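Local structure of Eps1p (Saccharomyces cerevisiae, 4TW5) at residues L237-K242 with N246-P251; P233-V238 with D259-F264; F141-L146 with H155-W160; V204-E207 with I212-E215; S133-L138 with R185-I190. The protein is a yeast protein of the thioredoxin superfamily, the crystallised fragment holding two thioredoxin-like domains in tandem, each with two disulfides. All blocks are in the same frame, centred on the assembly; numbering follows the deposited sequence.

Interaction 1: L237-K242 with N246-P251; sequences LVLPNK and NLFDYP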
# COMPACT_ATOMS: atom_id res chain seq x y z
N LEU A 237 8.34 -20.18 6.15
CA LEU A 237 8.75 -21.31 5.29
C LEU A 237 7.78 -21.52 4.14
O LEU A 237 6.57 -21.41 4.32
CB LEU A 237 8.86 -22.58 6.10
CG LEU A 237 9.40 -23.83 5.39
CD1 LEU A 237 10.82 -23.63 4.91
CD2 LEU A 237 9.36 -24.97 6.37
N VAL A 238 8.34 -21.72 2.94
CA VAL A 238 7.58 -22.10 1.76
C VAL A 238 7.82 -23.56 1.39
O VAL A 238 8.95 -23.97 1.15
CB VAL A 238 7.92 -21.23 0.53
CG1 VAL A 238 6.99 -21.59 -0.62
CG2 VAL A 238 7.83 -19.73 0.84
N LEU A 239 6.75 -24.35 1.36
CA LEU A 239 6.84 -25.76 0.99
C LEU A 239 6.82 -25.90 -0.51
O LEU A 239 6.02 -25.28 -1.20
CB LEU A 239 5.70 -26.54 1.63
CG LEU A 239 5.77 -26.56 3.15
CD1 LEU A 239 4.65 -27.40 3.73
CD2 LEU A 239 7.12 -27.09 3.64
N PRO A 240 7.68 -26.78 -1.03
CA PRO A 240 7.83 -26.98 -2.48
C PRO A 240 6.67 -27.75 -3.11
O PRO A 240 6.07 -28.62 -2.47
CB PRO A 240 9.14 -27.78 -2.58
CG PRO A 240 9.17 -28.58 -1.31
CD PRO A 240 8.55 -27.70 -0.25
N ASN A 241 6.35 -27.40 -4.35
CA ASN A 241 5.40 -28.18 -5.13
C ASN A 241 3.99 -28.33 -4.50
O ASN A 241 3.29 -29.30 -4.80
CB ASN A 241 6.02 -29.55 -5.44
CG ASN A 241 7.20 -29.44 -6.40
OD1 ASN A 241 7.09 -28.83 -7.46
ND2 ASN A 241 8.35 -29.98 -6.01
N LYS A 242 3.62 -27.41 -3.60
CA LYS A 242 2.25 -27.31 -3.06
C LYS A 242 1.62 -26.01 -3.52
O LYS A 242 2.27 -24.97 -3.49
CB LYS A 242 2.20 -27.41 -1.53
CG LYS A 242 2.27 -28.82 -1.02
CD LYS A 242 2.43 -28.91 0.49
CE LYS A 242 2.76 -30.37 0.88
NZ LYS A 242 2.92 -30.60 2.35
N ASN A 246 1.04 -23.70 1.90
CA ASN A 246 2.44 -23.99 1.67
C ASN A 246 3.33 -22.95 2.33
O ASN A 246 4.55 -22.94 2.17
CB ASN A 246 2.71 -24.02 0.17
CG ASN A 246 2.12 -22.82 -0.52
OD1 ASN A 246 1.68 -21.88 0.13
ND2 ASN A 246 2.08 -22.86 -1.82
N LEU A 247 2.69 -22.05 3.07
CA LEU A 247 3.34 -20.91 3.71
C LEU A 247 3.15 -21.01 5.21
O LEU A 247 2.04 -20.94 5.69
CB LEU A 247 2.74 -19.60 3.18
CG LEU A 247 3.31 -18.21 3.57
CD1 LEU A 247 4.70 -17.96 3.00
CD2 LEU A 247 2.37 -17.08 3.19
N PHE A 248 4.25 -21.15 5.96
CA PHE A 248 4.20 -21.27 7.43
C PHE A 248 5.15 -20.28 8.13
O PHE A 248 6.37 -20.39 7.97
CB PHE A 248 4.55 -22.70 7.84
CG PHE A 248 3.55 -23.73 7.35
CD1 PHE A 248 2.47 -24.10 8.15
CD2 PHE A 248 3.66 -24.28 6.09
CE1 PHE A 248 1.56 -25.02 7.72
CE2 PHE A 248 2.74 -25.19 5.65
CZ PHE A 248 1.69 -25.57 6.46
N ASP A 249 4.60 -19.33 8.90
CA ASP A 249 5.42 -18.39 9.70
C ASP A 249 6.24 -19.08 10.76
O ASP A 249 5.81 -20.07 11.37
CB ASP A 249 4.56 -17.34 10.41
CG ASP A 249 4.02 -16.28 9.48
OD1 ASP A 249 4.22 -16.40 8.25
OD2 ASP A 249 3.44 -15.29 9.99
N TYR A 250 7.43 -18.54 11.01
CA TYR A 250 8.25 -19.01 12.11
C TYR A 250 7.47 -18.88 13.44
O TYR A 250 6.97 -17.81 13.77
CB TYR A 250 9.57 -18.23 12.16
CG TYR A 250 10.53 -18.80 13.17
CD1 TYR A 250 11.20 -19.97 12.92
CD2 TYR A 250 10.72 -18.19 14.40
CE1 TYR A 250 12.06 -20.51 13.83
CE2 TYR A 250 11.57 -18.72 15.32
CZ TYR A 250 12.25 -19.88 15.02
OH TYR A 250 13.11 -20.44 15.93
N PRO A 251 7.31 -20.00 14.17
CA PRO A 251 6.42 -20.06 15.34
C PRO A 251 7.01 -19.53 16.63
O PRO A 251 6.29 -18.98 17.44
CB PRO A 251 6.16 -21.56 15.48
CG PRO A 251 7.40 -22.18 15.00
CD PRO A 251 7.91 -21.31 13.87

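Interaction 2: P233-V238 with D259-F264; sequences PKVALV and DGYVDF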
# COMPACT_ATOMS: atom_id res chain seq x y z
N PRO A 233 12.73 -8.28 11.79
CA PRO A 233 12.61 -9.00 10.52
C PRO A 233 11.72 -10.24 10.72
O PRO A 233 11.63 -10.76 11.84
CB PRO A 233 14.06 -9.37 10.18
CG PRO A 233 14.90 -8.47 11.09
CD PRO A 233 14.10 -8.29 12.31
N LYS A 234 11.00 -10.65 9.69
CA LYS A 234 10.17 -11.84 9.84
C LYS A 234 10.69 -12.97 8.98
O LYS A 234 11.36 -12.73 7.98
CB LYS A 234 8.72 -11.53 9.48
CG LYS A 234 8.13 -10.43 10.35
CD LYS A 234 7.98 -10.87 11.78
CE LYS A 234 7.14 -9.83 12.52
NZ LYS A 234 6.78 -10.24 13.91
N VAL A 235 10.38 -14.20 9.38
CA VAL A 235 10.78 -15.41 8.68
C VAL A 235 9.58 -16.33 8.47
O VAL A 235 8.80 -16.54 9.40
CB VAL A 235 11.88 -16.17 9.47
CG1 VAL A 235 12.20 -17.54 8.83
CG2 VAL A 235 13.14 -15.34 9.61
N ALA A 236 9.45 -16.88 7.26
CA ALA A 236 8.40 -17.85 6.92
C ALA A 236 8.92 -19.00 6.02
O ALA A 236 9.80 -18.80 5.19
CB ALA A 236 7.26 -17.14 6.23
N LEU A 237 8.34 -20.18 6.15
CA LEU A 237 8.75 -21.31 5.29
C LEU A 237 7.78 -21.52 4.14
O LEU A 237 6.57 -21.41 4.32
CB LEU A 237 8.86 -22.58 6.10
CG LEU A 237 9.40 -23.83 5.39
CD1 LEU A 237 10.82 -23.63 4.91
CD2 LEU A 237 9.36 -24.97 6.37
N VAL A 238 8.34 -21.72 2.94
CA VAL A 238 7.58 -22.10 1.76
C VAL A 238 7.82 -23.56 1.39
O VAL A 238 8.95 -23.97 1.15
CB VAL A 238 7.92 -21.23 0.53
CG1 VAL A 238 6.99 -21.59 -0.62
CG2 VAL A 238 7.83 -19.73 0.84
N ASP A 259 19.71 -21.77 15.35
CA ASP A 259 19.27 -23.15 15.48
C ASP A 259 17.77 -23.34 15.33
O ASP A 259 17.32 -24.26 14.63
CB ASP A 259 19.68 -23.74 16.84
CG ASP A 259 21.17 -23.67 17.09
OD1 ASP A 259 21.92 -23.25 16.18
OD2 ASP A 259 21.58 -24.07 18.19
N GLY A 260 17.00 -22.49 16.01
CA GLY A 260 15.56 -22.56 15.96
C GLY A 260 15.04 -22.45 14.54
O GLY A 260 14.17 -23.23 14.13
N TYR A 261 15.59 -21.51 13.79
CA TYR A 261 15.19 -21.30 12.40
C TYR A 261 15.57 -22.50 11.48
O TYR A 261 14.78 -22.91 10.63
CB TYR A 261 15.81 -20.01 11.87
CG TYR A 261 15.44 -18.80 12.72
CD1 TYR A 261 14.24 -18.15 12.55
CD2 TYR A 261 16.29 -18.33 13.70
CE1 TYR A 261 13.89 -17.09 13.33
CE2 TYR A 261 15.95 -17.26 14.48
CZ TYR A 261 14.74 -16.65 14.29
OH TYR A 261 14.38 -15.57 15.06
N VAL A 262 16.76 -23.06 11.67
CA VAL A 262 17.21 -24.18 10.84
C VAL A 262 16.29 -25.37 11.04
O VAL A 262 15.76 -25.95 10.08
CB VAL A 262 18.68 -24.58 11.16
CG1 VAL A 262 19.03 -25.93 10.52
CG2 VAL A 262 19.64 -23.52 10.65
N ASP A 263 16.05 -25.71 12.30
CA ASP A 263 15.21 -26.85 12.65
C ASP A 263 13.75 -26.65 12.24
O ASP A 263 13.07 -27.61 11.93
CB ASP A 263 15.35 -27.18 14.13
CG ASP A 263 16.78 -27.60 14.49
OD1 ASP A 263 17.48 -28.12 13.57
OD2 ASP A 263 17.20 -27.42 15.66
N PHE A 264 13.27 -25.41 12.25
CA PHE A 264 11.94 -25.14 11.74
C PHE A 264 11.89 -25.44 10.25
O PHE A 264 10.99 -26.13 9.77
CB PHE A 264 11.52 -23.69 12.00
CG PHE A 264 10.28 -23.27 11.27
CD1 PHE A 264 9.01 -23.69 11.70
CD2 PHE A 264 10.36 -22.46 10.17
CE1 PHE A 264 7.86 -23.29 11.05
CE2 PHE A 264 9.23 -22.05 9.49
CZ PHE A 264 7.96 -22.46 9.94

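Interaction 3: F141-L146 with H155-W160; sequences FDFLEL and HLVSFW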
# COMPACT_ATOMS: atom_id res chain seq x y z
N PHE A 141 7.41 -10.84 -7.41
CA PHE A 141 7.01 -11.83 -8.39
C PHE A 141 7.66 -13.19 -8.13
O PHE A 141 7.01 -14.23 -8.23
CB PHE A 141 7.35 -11.33 -9.79
CG PHE A 141 7.02 -12.32 -10.87
CD1 PHE A 141 5.72 -12.44 -11.34
CD2 PHE A 141 8.01 -13.15 -11.39
CE1 PHE A 141 5.41 -13.36 -12.32
CE2 PHE A 141 7.70 -14.08 -12.38
CZ PHE A 141 6.40 -14.18 -12.85
N ASP A 142 8.95 -13.18 -7.80
CA ASP A 142 9.69 -14.40 -7.48
C ASP A 142 9.05 -15.10 -6.30
O ASP A 142 8.86 -16.32 -6.29
CB ASP A 142 11.14 -14.07 -7.13
CG ASP A 142 11.88 -13.43 -8.29
OD1 ASP A 142 11.72 -13.91 -9.45
OD2 ASP A 142 12.60 -12.42 -8.04
N PHE A 143 8.70 -14.31 -5.29
CA PHE A 143 8.13 -14.86 -4.08
C PHE A 143 6.74 -15.46 -4.34
O PHE A 143 6.35 -16.41 -3.68
CB PHE A 143 8.04 -13.81 -2.96
CG PHE A 143 7.42 -14.36 -1.70
CD1 PHE A 143 8.15 -15.16 -0.84
CD2 PHE A 143 6.09 -14.13 -1.42
CE1 PHE A 143 7.59 -15.68 0.29
CE2 PHE A 143 5.51 -14.66 -0.29
CZ PHE A 143 6.26 -15.44 0.56
N LEU A 144 6.00 -14.85 -5.26
CA LEU A 144 4.66 -15.28 -5.61
C LEU A 144 4.74 -16.57 -6.44
O LEU A 144 3.95 -17.48 -6.26
CB LEU A 144 3.93 -14.16 -6.36
CG LEU A 144 3.56 -12.89 -5.55
CD1 LEU A 144 2.87 -11.86 -6.41
CD2 LEU A 144 2.68 -13.19 -4.32
N GLU A 145 5.74 -16.66 -7.31
CA GLU A 145 5.97 -17.91 -8.03
C GLU A 145 6.20 -19.03 -7.03
O GLU A 145 5.57 -20.07 -7.13
CB GLU A 145 7.14 -17.79 -9.00
CG GLU A 145 6.89 -16.87 -10.17
CD GLU A 145 7.29 -17.50 -11.49
OE1 GLU A 145 8.48 -17.84 -11.67
OE2 GLU A 145 6.39 -17.70 -12.35
N LEU A 146 7.04 -18.79 -6.02
CA LEU A 146 7.29 -19.81 -5.01
C LEU A 146 6.01 -20.28 -4.36
O LEU A 146 5.82 -21.47 -4.09
CB LEU A 146 8.23 -19.30 -3.94
CG LEU A 146 9.63 -18.96 -4.42
CD1 LEU A 146 10.44 -18.50 -3.23
CD2 LEU A 146 10.27 -20.19 -5.11
N HIS A 155 11.97 -23.27 0.86
CA HIS A 155 12.62 -21.94 0.91
C HIS A 155 12.30 -21.31 2.25
O HIS A 155 11.12 -21.06 2.55
CB HIS A 155 12.11 -20.99 -0.18
CG HIS A 155 12.63 -21.27 -1.55
ND1 HIS A 155 12.24 -22.37 -2.28
CD2 HIS A 155 13.46 -20.56 -2.35
CE1 HIS A 155 12.83 -22.35 -3.47
NE2 HIS A 155 13.58 -21.26 -3.53
N LEU A 156 13.30 -21.13 3.10
CA LEU A 156 13.12 -20.29 4.24
C LEU A 156 13.29 -18.88 3.73
O LEU A 156 14.30 -18.58 3.07
CB LEU A 156 14.12 -20.61 5.34
CG LEU A 156 13.69 -20.02 6.65
CD1 LEU A 156 12.30 -20.60 7.00
CD2 LEU A 156 14.71 -20.36 7.71
N VAL A 157 12.28 -18.06 3.93
CA VAL A 157 12.33 -16.68 3.46
C VAL A 157 12.21 -15.68 4.60
O VAL A 157 11.37 -15.82 5.51
CB VAL A 157 11.23 -16.39 2.43
CG1 VAL A 157 11.36 -14.94 1.89
CG2 VAL A 157 11.30 -17.40 1.31
N SER A 158 13.09 -14.68 4.53
CA SER A 158 13.15 -13.59 5.49
C SER A 158 12.65 -12.31 4.84
O SER A 158 12.91 -12.05 3.66
CB SER A 158 14.58 -13.43 6.02
OG SER A 158 15.45 -13.10 4.98
N PHE A 159 11.97 -11.49 5.64
CA PHE A 159 11.34 -10.25 5.21
C PHE A 159 11.89 -9.06 6.01
O PHE A 159 11.98 -9.13 7.23
CB PHE A 159 9.81 -10.33 5.37
CG PHE A 159 9.18 -11.42 4.57
CD1 PHE A 159 9.21 -12.74 5.02
CD2 PHE A 159 8.58 -11.15 3.35
CE1 PHE A 159 8.65 -13.75 4.27
CE2 PHE A 159 8.04 -12.15 2.59
CZ PHE A 159 8.06 -13.45 3.05
N TRP A 160 12.26 -7.99 5.31
CA TRP A 160 13.03 -6.89 5.94
C TRP A 160 12.42 -5.51 5.74
O TRP A 160 11.92 -5.21 4.66
CB TRP A 160 14.45 -6.87 5.39
CG TRP A 160 15.19 -8.13 5.61
CD1 TRP A 160 15.07 -9.30 4.89
CD2 TRP A 160 16.19 -8.38 6.60
NE1 TRP A 160 15.92 -10.25 5.39
CE2 TRP A 160 16.63 -9.71 6.44
CE3 TRP A 160 16.76 -7.61 7.63
CZ2 TRP A 160 17.60 -10.28 7.25
CZ3 TRP A 160 17.73 -8.17 8.43
CH2 TRP A 160 18.14 -9.51 8.25

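Interaction 4: V204-E207 with I212-E215; sequences VNCE and ICEE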
# COMPACT_ATOMS: atom_id res chain seq x y z
N VAL A 204 13.37 -10.68 1.26
CA VAL A 204 12.41 -9.77 0.62
C VAL A 204 12.52 -8.37 1.22
O VAL A 204 12.55 -8.21 2.45
CB VAL A 204 10.97 -10.29 0.81
CG1 VAL A 204 9.90 -9.21 0.39
CG2 VAL A 204 10.79 -11.63 0.11
N ASN A 205 12.61 -7.38 0.35
CA ASN A 205 12.56 -5.98 0.72
C ASN A 205 11.11 -5.54 0.82
O ASN A 205 10.47 -5.27 -0.20
CB ASN A 205 13.29 -5.12 -0.30
CG ASN A 205 14.77 -5.38 -0.32
OD1 ASN A 205 15.53 -4.69 0.37
ND2 ASN A 205 15.19 -6.39 -1.07
N CYS A 206 10.57 -5.48 2.02
CA CYS A 206 9.17 -5.12 2.19
C CYS A 206 8.81 -3.69 1.76
O CYS A 206 7.67 -3.44 1.40
CB CYS A 206 8.75 -5.35 3.63
SG CYS A 206 8.35 -7.08 3.84
N GLU A 207 9.77 -2.77 1.79
CA GLU A 207 9.49 -1.41 1.32
C GLU A 207 9.20 -1.39 -0.18
O GLU A 207 8.41 -0.57 -0.64
CB GLU A 207 10.64 -0.46 1.65
CG GLU A 207 10.80 -0.22 3.13
CD GLU A 207 11.75 0.91 3.47
OE1 GLU A 207 11.94 1.82 2.63
OE2 GLU A 207 12.34 0.86 4.56
N ILE A 212 2.35 -7.26 -1.13
CA ILE A 212 2.68 -8.60 -0.69
C ILE A 212 2.95 -8.68 0.81
O ILE A 212 2.39 -9.51 1.51
CB ILE A 212 3.88 -9.13 -1.46
CG1 ILE A 212 3.49 -9.24 -2.94
CG2 ILE A 212 4.31 -10.45 -0.89
CD1 ILE A 212 4.59 -9.75 -3.82
N CYS A 213 3.77 -7.79 1.34
CA CYS A 213 4.08 -7.82 2.77
C CYS A 213 2.86 -7.47 3.66
O CYS A 213 2.73 -7.95 4.79
CB CYS A 213 5.24 -6.87 3.04
SG CYS A 213 6.86 -7.52 2.48
N GLU A 214 1.97 -6.63 3.15
CA GLU A 214 0.76 -6.30 3.89
C GLU A 214 -0.16 -7.51 3.95
O GLU A 214 -0.64 -7.89 5.01
CB GLU A 214 0.08 -5.07 3.28
CG GLU A 214 0.73 -3.77 3.79
CD GLU A 214 0.49 -2.54 2.91
OE1 GLU A 214 -0.21 -2.64 1.87
OE2 GLU A 214 1.03 -1.48 3.24
N GLU A 215 -0.35 -8.16 2.80
CA GLU A 215 -1.23 -9.31 2.72
C GLU A 215 -0.75 -10.49 3.57
O GLU A 215 -1.57 -11.17 4.19
CB GLU A 215 -1.35 -9.73 1.26
CG GLU A 215 -2.20 -8.79 0.43
CD GLU A 215 -2.32 -9.25 -1.01
OE1 GLU A 215 -1.50 -10.09 -1.44
OE2 GLU A 215 -3.25 -8.78 -1.71

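Interaction 5: S133-L138 with R185-I190; sequences SESQYL and RTWKII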
# COMPACT_ATOMS: atom_id res chain seq x y z
N SER A 133 26.78 -15.03 1.47
CA SER A 133 25.46 -15.43 1.93
C SER A 133 24.80 -16.25 0.83
O SER A 133 24.90 -15.90 -0.35
CB SER A 133 24.61 -14.23 2.31
OG SER A 133 23.27 -14.62 2.57
N GLU A 134 24.18 -17.37 1.18
CA GLU A 134 23.45 -18.16 0.19
C GLU A 134 22.04 -17.61 -0.05
O GLU A 134 21.37 -18.05 -0.99
CB GLU A 134 23.36 -19.64 0.62
CG GLU A 134 24.70 -20.41 0.66
CD GLU A 134 25.54 -20.21 -0.60
OE1 GLU A 134 25.02 -20.39 -1.72
OE2 GLU A 134 26.74 -19.87 -0.48
N SER A 135 21.61 -16.65 0.79
CA SER A 135 20.26 -16.11 0.73
C SER A 135 19.97 -15.44 -0.61
O SER A 135 20.72 -14.59 -1.04
CB SER A 135 20.05 -15.11 1.88
OG SER A 135 18.81 -14.44 1.80
N GLN A 136 18.89 -15.81 -1.28
CA GLN A 136 18.61 -15.25 -2.60
C GLN A 136 17.67 -14.04 -2.59
O GLN A 136 16.72 -13.97 -1.82
CB GLN A 136 18.05 -16.32 -3.52
CG GLN A 136 19.04 -17.42 -3.85
CD GLN A 136 18.37 -18.65 -4.47
OE1 GLN A 136 18.15 -19.66 -3.79
NE2 GLN A 136 18.05 -18.57 -5.77
N TYR A 137 18.00 -13.07 -3.43
CA TYR A 137 17.19 -11.88 -3.59
C TYR A 137 15.90 -12.24 -4.27
O TYR A 137 15.91 -12.70 -5.39
CB TYR A 137 17.97 -10.83 -4.37
CG TYR A 137 17.18 -9.61 -4.80
CD1 TYR A 137 16.76 -8.65 -3.89
CD2 TYR A 137 16.92 -9.37 -6.15
CE1 TYR A 137 16.06 -7.52 -4.30
CE2 TYR A 137 16.24 -8.25 -6.56
CZ TYR A 137 15.80 -7.32 -5.63
OH TYR A 137 15.12 -6.21 -6.06
N LEU A 138 14.79 -12.04 -3.58
CA LEU A 138 13.51 -12.35 -4.18
C LEU A 138 12.72 -11.08 -4.37
O LEU A 138 12.35 -10.41 -3.41
CB LEU A 138 12.70 -13.33 -3.29
CG LEU A 138 13.36 -14.66 -2.89
CD1 LEU A 138 12.51 -15.41 -1.87
CD2 LEU A 138 13.63 -15.57 -4.13
N ARG A 185 23.59 -11.27 10.63
CA ARG A 185 24.58 -12.28 10.92
C ARG A 185 23.88 -13.62 11.03
O ARG A 185 24.31 -14.61 10.44
CB ARG A 185 25.32 -11.97 12.23
CG ARG A 185 26.37 -12.99 12.55
CD ARG A 185 27.25 -12.55 13.66
NE ARG A 185 28.63 -12.86 13.31
CZ ARG A 185 29.34 -13.85 13.83
NH1 ARG A 185 28.83 -14.63 14.77
NH2 ARG A 185 30.58 -14.02 13.43
N THR A 186 22.80 -13.63 11.81
CA THR A 186 21.99 -14.80 12.02
C THR A 186 21.44 -15.34 10.70
O THR A 186 21.50 -16.54 10.46
CB THR A 186 20.86 -14.51 12.99
OG1 THR A 186 21.44 -14.05 14.21
CG2 THR A 186 20.08 -15.74 13.29
N TRP A 187 20.94 -14.46 9.84
CA TRP A 187 20.36 -14.90 8.58
C TRP A 187 21.38 -15.53 7.63
O TRP A 187 21.10 -16.52 6.95
CB TRP A 187 19.64 -13.76 7.89
CG TRP A 187 18.89 -14.24 6.72
CD1 TRP A 187 19.16 -13.96 5.41
CD2 TRP A 187 17.78 -15.15 6.73
NE1 TRP A 187 18.27 -14.62 4.61
CE2 TRP A 187 17.43 -15.39 5.38
CE3 TRP A 187 17.07 -15.82 7.74
CZ2 TRP A 187 16.37 -16.24 5.00
CZ3 TRP A 187 16.00 -16.68 7.36
CH2 TRP A 187 15.66 -16.86 6.00
N LYS A 188 22.58 -14.95 7.60
CA LYS A 188 23.66 -15.48 6.80
C LYS A 188 24.06 -16.88 7.28
O LYS A 188 24.24 -17.78 6.48
CB LYS A 188 24.86 -14.54 6.86
CG LYS A 188 26.05 -14.96 6.01
CD LYS A 188 27.02 -13.81 5.97
CE LYS A 188 28.22 -14.11 5.11
NZ LYS A 188 29.09 -12.92 5.02
N ILE A 189 24.17 -17.06 8.59
CA ILE A 189 24.55 -18.35 9.14
C ILE A 189 23.46 -19.41 8.80
O ILE A 189 23.76 -20.48 8.27
CB ILE A 189 24.79 -18.24 10.68
CG1 ILE A 189 25.94 -17.28 10.97
CG2 ILE A 189 25.10 -19.58 11.29
CD1 ILE A 189 26.06 -16.88 12.44
N ILE A 190 22.20 -19.04 9.03
CA ILE A 190 21.05 -19.85 8.64
C ILE A 190 21.07 -20.23 7.18
O ILE A 190 20.71 -21.37 6.83
CB ILE A 190 19.75 -19.13 8.95
CG1 ILE A 190 19.60 -18.97 10.46
CG2 ILE A 190 18.56 -19.83 8.35
CD1 ILE A 190 18.57 -17.97 10.86

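Interaction 1: L237-K242 with N246-P251
Antiparallel backbones pair in the beta hairpin of strands 234-238 and 247-249, at one edge of the central sheet in the second thioredoxin-like domain. Leu237 and Phe248 make a hydrogen-bonded pair: Leu237 N reaches Phe248 O over 2.7 Å, and Phe248 N returns to Leu237 O over 2.9 Å. Val238 and Leu247 follow as a non-hydrogen-bonded pair, and Leu239 N then binds Asn246 O at 2.7 Å. From Leu239 to Lys242 the chain makes a type II beta turn. Side chains alternate between the faces. On one, CD1 of Leu239 comes obliquely to CE2 of Phe248 at 3.5 Å. Leu237 and Phe248 pack on Phe264 of helix 259-265. On the other, CG2 of Val238 meets CD1 of Leu247 at 4.2 Å, and both residues pack on Phe143 and Ile147 of helix 140-150. Asp249 forms a salt bridge with Arg228 of the second subunit. Asn246 secures the loop end of the hairpin: with CG set between its backbone N and carbonyl carbon (chi1 48°), its ND2 donates to Ile147 O and, over 2.7 Å, to Lys242 O, approaching that oxygen from above the carbonyl plane.

Interaction 2: P233-V238 with D259-F264
Leu237 and Phe264 make the tight part of this contact: CB of the leucine sits 3.5 Å from CE2 of the ring, approaching obliquely, and 3.9 Å from CZ. The backbone N of Leu237 lies in the plane of the same ring, beyond its edge. Farther out on the leucine, CD2 comes within 3.9 Å of Phe264 O, so the residue touches both the ring and the backbone that carries it. The second pair is looser, with CG2 of Val235 placed obliquely at 4.2 Å from CE1 of Tyr261. No hydrogen bond joins the segments; a strand face and a helix face simply pack. Phe264 has CG anti to its backbone N (chi1 169°), which carries its ring to the strand, whereas the Tyr261 ring swings inward from a CB that does not itself point there. A third aromatic, Tyr250, contacts both rings, stacking on Tyr261 and meeting Phe264 edge-to-face. Phe183 adds a further edge-to-face partner for Tyr261, whose hydroxyl is hydrogen-bonded to Ser255 N. In this thioredoxin-like domain the C-terminal helix 259-265 thus lies on the same side of the sheet as helix 180-196, its rings packed over strand 234-238, while Leu156 of strand 155-160 and Phe248 of strand 247-249 flank Phe264.

Interaction 3: F141-L146 with H155-W160
The helix-to-second-strand half of a beta-alpha-beta crossover is built here, where helix 140-150 leaves strand 136-137 and packs on strand 155-160 in the second thioredoxin-like domain. The short axes run roughly antiparallel (144°) and approach to 11.5 Å, a spacing bridged by side chains alone. At the middle, Phe143 and Phe159 form a T-shaped pair: the edge of Phe159 points at the face of Phe143, with centroids 5.3 Å apart and planes at 83°. CZ of Phe159 comes to 3.6 Å from CE1 of Phe143, toward the rim of that ring. CG1 of Val157 lies obliquely beside the same CE1 at 4.2 Å. One helical turn on, Leu146 lays both methyls over one face of the His155 imidazole. CD2 makes a CH-pi contact, 3.9 Å from the centroid of the His155 ring and 18° off its normal, while CD1 covers the CG-CD2 side, 3.8 Å from CD2 of His155. Val204 extends the apolar layer beyond Val157 and Phe159. With no hydrogen bond between helix and strand, cohesion rests on dispersion and on the weak electrostatics of C-H edges meeting ring faces; the imidazole, whose ND1 has a weak bond to Arg153 O, acts across this contact as a flat surface.

Interaction 4: V204-E207 with I212-E215
Cys206 and Cys213 are joined by a disulfide, SG to SG 2.1 Å, with no hydrogen bond between the two segments to accompany it. The bridge twists with left-handed sense (chi3 -76°). In each half-cystine SG stands anti to the carbonyl carbon, beside the backbone N: chi1 is -82° in Cys206 and -74° in Cys213. These settings leave CB of Cys206 3.9 Å from CB of Cys213 and bring the backbones together, CA of Cys206 lying 5.8 Å from CA of Cys213. Val204, on strand 200-205 two residues before Cys206, sends CG1 to 4.1 Å from SG of Cys213 and so pads one side of the sulfur. Phe159 of the neighbouring strand 155-160 touches both half-cystines, while Leu221 and Val222 pack against Cys206 and Cys213 respectively. The sulfurs are therefore buried among apolar groups. Just before Cys206, Asn205 O accepts a hydrogen bond from Asn209 ND2, inside the loop. The covalent link ties the residue just after strand 200-205 to the short helix 210-215. It is distinct from the Cys177-Cys180 pair, with two residues between them, at the start of helix 180-196, as in the CXXC motif of thioredoxin-like domains. The first domain has the same design: Cys70 and Cys77, equally spaced, connect strand 63-69 to helix 74-79, making this strand-to-helix disulfide a repeated element of both thioredoxin-like units.

Interaction 5: S133-L138 with R185-I190
A tryptophan indole reaching out of a helix to a serine hydroxyl is what singles out this contact: Trp187 NE1 donates to Ser135 OG over 2.9 Å. The bond is fairly straight, 160° at the hydrogen, and the oxygen lies only 7° out of the indole plane, squarely at the N-H edge. Ser135 CB follows at 3.3 Å from Trp187 NE1, so the serine side chain abuts the pyrrole end of the ring. The hydroxyl also has a hydrogen bond with His203 ND1, which leaves OG gripped from two elements, a helix and strand 200-205. Trp187 gets there with CG anti to its backbone N (chi1 -172°), carrying the ring off the helix to touch Leu156 and Ser158 of strand 155-160. In the thioredoxin-like fold, helix 180-196 is the long helix that begins at Cys180 of the Cys177-Cys180 pair, and 136-137 is an edge strand of the sheet; the indole thus links the helix to the residues leading into strand 136-137. Ser133 shapes the same segment. Its OG accepts from Ser135 N at 3.2 Å in an ST turn and is also hydrogen-bonded to Ser168 OG. The aliphatic part of Lys188, extended, runs beside it: CG lies 4.0 Å from Ser133 CB, and CE 4.0 Å from Ser133 N. Beyond Ser133 the ammonium group forms a salt bridge with Asp169 and a hydrogen bond with Leu128 O. Ser191 OG, one turn of the helix farther along, is hydrogen-bonded to Glu134 N.

Along the chain, interaction 5 opens first, at 133-138, and closes with helix 180-196 after a long loop. Interaction 3 lies wholly within that loop, pairing helix 140-150 with strand 155-160. Interaction 4 then closes a short loop from strand 200-205 to helix 210-215. Interactions 2 and 1 both start from strand 234-238; the hairpin of interaction 1 closes first and lies within the wider loop that interaction 2 completes with helix 259-265. No pair crosses. All five meet the same mixed sheet of the second thioredoxin-like domain: 2 and 5 join helices to one face, touching through Tyr261 and Ile190, while 3 belongs to the other.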